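Local coordinates for small ribosomal subunit protein bS6 (Thermotoga maritima, PDB 1VMB) that probably binds 16S ribosomal RNA together with protein bS18 as a structural component of the small ribosomal subunit, at residues S23-A28 against T79-R84. Residues are numbered along the deposited sequence; the frame is centred on the assembly and turned at random.
Sequences SMFIIA and TVIYFR
F25 and T79 pair, side chains on the same face, across the two central strands of the ferredoxin-like bS6 fold, a four-stranded antiparallel sheet with two helices, 33-51 and 91-98, packed on one face. Two hydrogen-bonded pairs, S23 with I81 and F25 with T79, flank the non-hydrogen-bonded pair M24 with V80. The helix-covered face is the tight one. With chi1 at 57°, CG of F25 sits between its backbone N and carbonyl carbon, and the ring leans over the neighbouring strand: T79 CB lies over one face, 3.9 Å from the ring centroid, while I81 CD1 meets the ring edge, 3.7 Å from F25 CE1. Helix 33-51 packs on T79, I81 and F83. Shortening F25 to an alanine would probably open a gap beside T79 and I81 and leave I103 and W106 without their aromatic neighbour. Further along this face, S23 OG bonds to Y97 OH and T108 OG1. The other face is looser: across the pair, M24 CG touches V80 CG2 at 3.7 Å, but the rest of the chain leads away from the partner strand, and M24 is partly exposed. Back on the F25-T79 side, one water donates to F25 O (3.0 Å) and accepts from T79 OG1 (2.8 Å).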
ATOM      1  N   SER A  23       0.211   0.938  -3.797  1.00 22.44           N
ATOM      2  CA  SER A  23      -0.583   0.024  -2.976  1.00 23.61           C
ATOM      3  C   SER A  23      -1.231   0.793  -1.880  1.00 23.97           C
ATOM      4  O   SER A  23      -0.539   1.437  -1.074  1.00 25.03           O
ATOM      5  CB  SER A  23       0.282  -1.100  -2.364  1.00 23.46           C
ATOM      6  OG  SER A  23      -0.549  -2.116  -1.812  1.00 24.45           O
ATOM      7  N   MET A  24      -2.569   0.760  -1.859  1.00 23.89           N
ATOM      8  CA  MET A  24      -3.369   1.461  -0.852  1.00 23.85           C
ATOM      9  C   MET A  24      -3.895   0.386   0.049  1.00 23.83           C
ATOM     10  O   MET A  24      -4.442  -0.633  -0.438  1.00 24.02           O
ATOM     11  CB  MET A  24      -4.543   2.235  -1.473  0.50 23.92           C
ATOM     12  CG  MET A  24      -5.364   3.041  -0.450  0.50 23.18           C
ATOM     13  SD  MET A  24      -6.888   3.729  -1.115  0.50 24.45           S
ATOM     14  CE  MET A  24      -7.982   2.442  -0.566  0.50 25.83           C
ATOM     15  N   PHE A  25      -3.762   0.588   1.354  1.00 23.54           N
ATOM     16  CA  PHE A  25      -4.330  -0.347   2.310  1.00 23.05           C
ATOM     17  C   PHE A  25      -5.053   0.401   3.441  1.00 22.86           C
ATOM     18  O   PHE A  25      -4.622   1.505   3.800  1.00 23.83           O
ATOM     19  CB  PHE A  25      -3.280  -1.307   2.853  1.00 23.41           C
ATOM     20  CG  PHE A  25      -2.091  -0.636   3.522  1.00 23.46           C
ATOM     21  CD1 PHE A  25      -1.008  -0.124   2.788  1.00 22.88           C
ATOM     22  CD2 PHE A  25      -2.021  -0.548   4.887  1.00 24.96           C
ATOM     23  CE1 PHE A  25       0.024   0.457   3.419  1.00 23.11           C
ATOM     24  CE2 PHE A  25      -0.968   0.055   5.521  1.00 25.51           C
ATOM     25  CZ  PHE A  25       0.071   0.558   4.785  1.00 24.64           C
ATOM     26  N   ILE A  26      -6.128  -0.193   3.990  1.00 23.10           N
ATOM     27  CA  ILE A  26      -6.963   0.473   4.988  1.00 24.01           C
ATOM     28  C   ILE A  26      -6.976  -0.403   6.243  1.00 23.50           C
ATOM     29  O   ILE A  26      -7.310  -1.561   6.169  1.00 22.30           O
ATOM     30  CB  ILE A  26      -8.414   0.641   4.440  1.00 24.65           C
ATOM     31  CG1 ILE A  26      -8.380   1.410   3.118  1.00 24.65           C
ATOM     32  CG2 ILE A  26      -9.323   1.295   5.429  1.00 26.78           C
ATOM     33  CD1 ILE A  26      -9.691   1.535   2.414  1.00 26.13           C
ATOM     34  N   ILE A  27      -6.619   0.170   7.377  1.00 22.14           N
ATOM     35  CA  ILE A  27      -6.579  -0.501   8.644  1.00 22.77           C
ATOM     36  C   ILE A  27      -7.870  -0.196   9.391  1.00 21.96           C
ATOM     37  O   ILE A  27      -8.410   0.965   9.413  1.00 21.57           O
ATOM     38  CB  ILE A  27      -5.314  -0.070   9.460  1.00 21.18           C
ATOM     39  CG1 ILE A  27      -3.997  -0.316   8.665  1.00 23.08           C
ATOM     40  CG2 ILE A  27      -5.325  -0.762  10.803  1.00 21.54           C
ATOM     41  CD1 ILE A  27      -2.745   0.323   9.289  1.00 25.23           C
ATOM     42  N   ALA A  28      -8.380  -1.248  10.015  1.00 23.71           N
ATOM     43  CA  ALA A  28      -9.569  -1.173  10.813  1.00 22.11           C
ATOM     44  C   ALA A  28      -9.450  -0.101  11.884  1.00 22.41           C
ATOM     45  O   ALA A  28      -8.388   0.076  12.545  1.00 23.76           O
ATOM     46  CB  ALA A  28      -9.835  -2.507  11.468  1.00 23.53           C
ATOM     47  N   THR A  79      -3.599   4.409   3.987  1.00 22.92           N
ATOM     48  CA  THR A  79      -2.234   4.672   3.627  1.00 22.59           C
ATOM     49  C   THR A  79      -2.052   4.276   2.179  1.00 23.38           C
ATOM     50  O   THR A  79      -2.614   3.276   1.779  1.00 22.36           O
ATOM     51  CB  THR A  79      -1.290   3.845   4.469  1.00 22.86           C
ATOM     52  OG1 THR A  79      -1.510   4.086   5.854  1.00 21.98           O
ATOM     53  CG2 THR A  79       0.093   4.248   4.216  1.00 20.41           C
ATOM     54  N   VAL A  80      -1.277   5.067   1.412  1.00 22.50           N
ATOM     55  CA  VAL A  80      -0.855   4.628   0.059  1.00 22.42           C
ATOM     56  C   VAL A  80       0.662   4.632   0.011  1.00 23.02           C
ATOM     57  O   VAL A  80       1.280   5.610   0.503  1.00 22.55           O
ATOM     58  CB  VAL A  80      -1.366   5.519  -1.020  1.00 23.83           C
ATOM     59  CG1 VAL A  80      -1.087   4.880  -2.390  1.00 25.15           C
ATOM     60  CG2 VAL A  80      -2.871   5.777  -0.887  1.00 28.77           C
ATOM     61  N   ILE A  81       1.274   3.602  -0.564  1.00 23.48           N
ATOM     62  CA  ILE A  81       2.722   3.531  -0.680  1.00 22.37           C
ATOM     63  C   ILE A  81       3.016   3.430  -2.159  1.00 23.69           C
ATOM     64  O   ILE A  81       2.400   2.577  -2.796  1.00 22.18           O
ATOM     65  CB  ILE A  81       3.309   2.311   0.056  1.00 22.93           C
ATOM     66  CG1 ILE A  81       3.075   2.457   1.552  1.00 23.13           C
ATOM     67  CG2 ILE A  81       4.777   2.191  -0.216  1.00 25.47           C
ATOM     68  CD1 ILE A  81       3.452   1.205   2.351  1.00 25.10           C
ATOM     69  N   TYR A  82       3.896   4.288  -2.655  1.00 23.17           N
ATOM     70  CA  TYR A  82       4.359   4.275  -4.023  1.00 23.72           C
ATOM     71  C   TYR A  82       5.726   3.669  -4.037  1.00 22.96           C
ATOM     72  O   TYR A  82       6.599   4.110  -3.274  1.00 21.92           O
ATOM     73  CB  TYR A  82       4.411   5.679  -4.590  1.00 25.11           C
ATOM     74  CG  TYR A  82       3.035   6.332  -4.593  1.00 24.81           C
ATOM     75  CD1 TYR A  82       2.168   6.177  -5.657  1.00 31.04           C
ATOM     76  CD2 TYR A  82       2.596   7.028  -3.492  1.00 29.31           C
ATOM     77  CE1 TYR A  82       0.860   6.782  -5.643  1.00 29.02           C
ATOM     78  CE2 TYR A  82       1.317   7.656  -3.461  1.00 29.04           C
ATOM     79  CZ  TYR A  82       0.460   7.515  -4.534  1.00 30.65           C
ATOM     80  OH  TYR A  82      -0.808   8.123  -4.477  1.00 32.03           O
ATOM     81  N   PHE A  83       5.909   2.652  -4.870  1.00 23.44           N
ATOM     82  CA  PHE A  83       7.202   1.959  -4.920  1.00 22.49           C
ATOM     83  C   PHE A  83       7.552   1.470  -6.325  1.00 23.22           C
ATOM     84  O   PHE A  83       6.718   1.417  -7.215  1.00 22.10           O
ATOM     85  CB  PHE A  83       7.254   0.789  -3.924  1.00 23.41           C
ATOM     86  CG  PHE A  83       6.299  -0.334  -4.234  1.00 23.31           C
ATOM     87  CD1 PHE A  83       5.007  -0.278  -3.779  1.00 25.40           C
ATOM     88  CD2 PHE A  83       6.715  -1.482  -4.911  1.00 24.65           C
ATOM     89  CE1 PHE A  83       4.124  -1.328  -3.994  1.00 23.82           C
ATOM     90  CE2 PHE A  83       5.803  -2.537  -5.140  1.00 23.56           C
ATOM     91  CZ  PHE A  83       4.524  -2.441  -4.703  1.00 25.19           C
ATOM     92  N   ARG A  84       8.793   1.068  -6.511  1.00 24.21           N
ATOM     93  CA  ARG A  84       9.233   0.553  -7.835  1.00 24.46           C
ATOM     94  C   ARG A  84       9.919  -0.778  -7.590  1.00 25.20           C
ATOM     95  O   ARG A  84      10.615  -0.975  -6.585  1.00 23.41           O
ATOM     96  CB  ARG A  84      10.133   1.540  -8.603  1.00 25.91           C
ATOM     97  CG  ARG A  84      11.242   2.118  -7.889  1.00 25.62           C
ATOM     98  CD  ARG A  84      11.845   3.413  -8.536  1.00 28.46           C
ATOM     99  NE  ARG A  84      10.787   4.313  -8.967  1.00 32.66           N
ATOM    100  CZ  ARG A  84      10.957   5.595  -9.235  1.00 37.38           C
ATOM    101  NH1 ARG A  84      12.153   6.175  -9.071  1.00 41.86           N
ATOM    102  NH2 ARG A  84       9.921   6.321  -9.630  1.00 37.37           N
TER
HETATM  103  O   HOH W   1      -3.430   2.167   6.458  1.00 18.37           O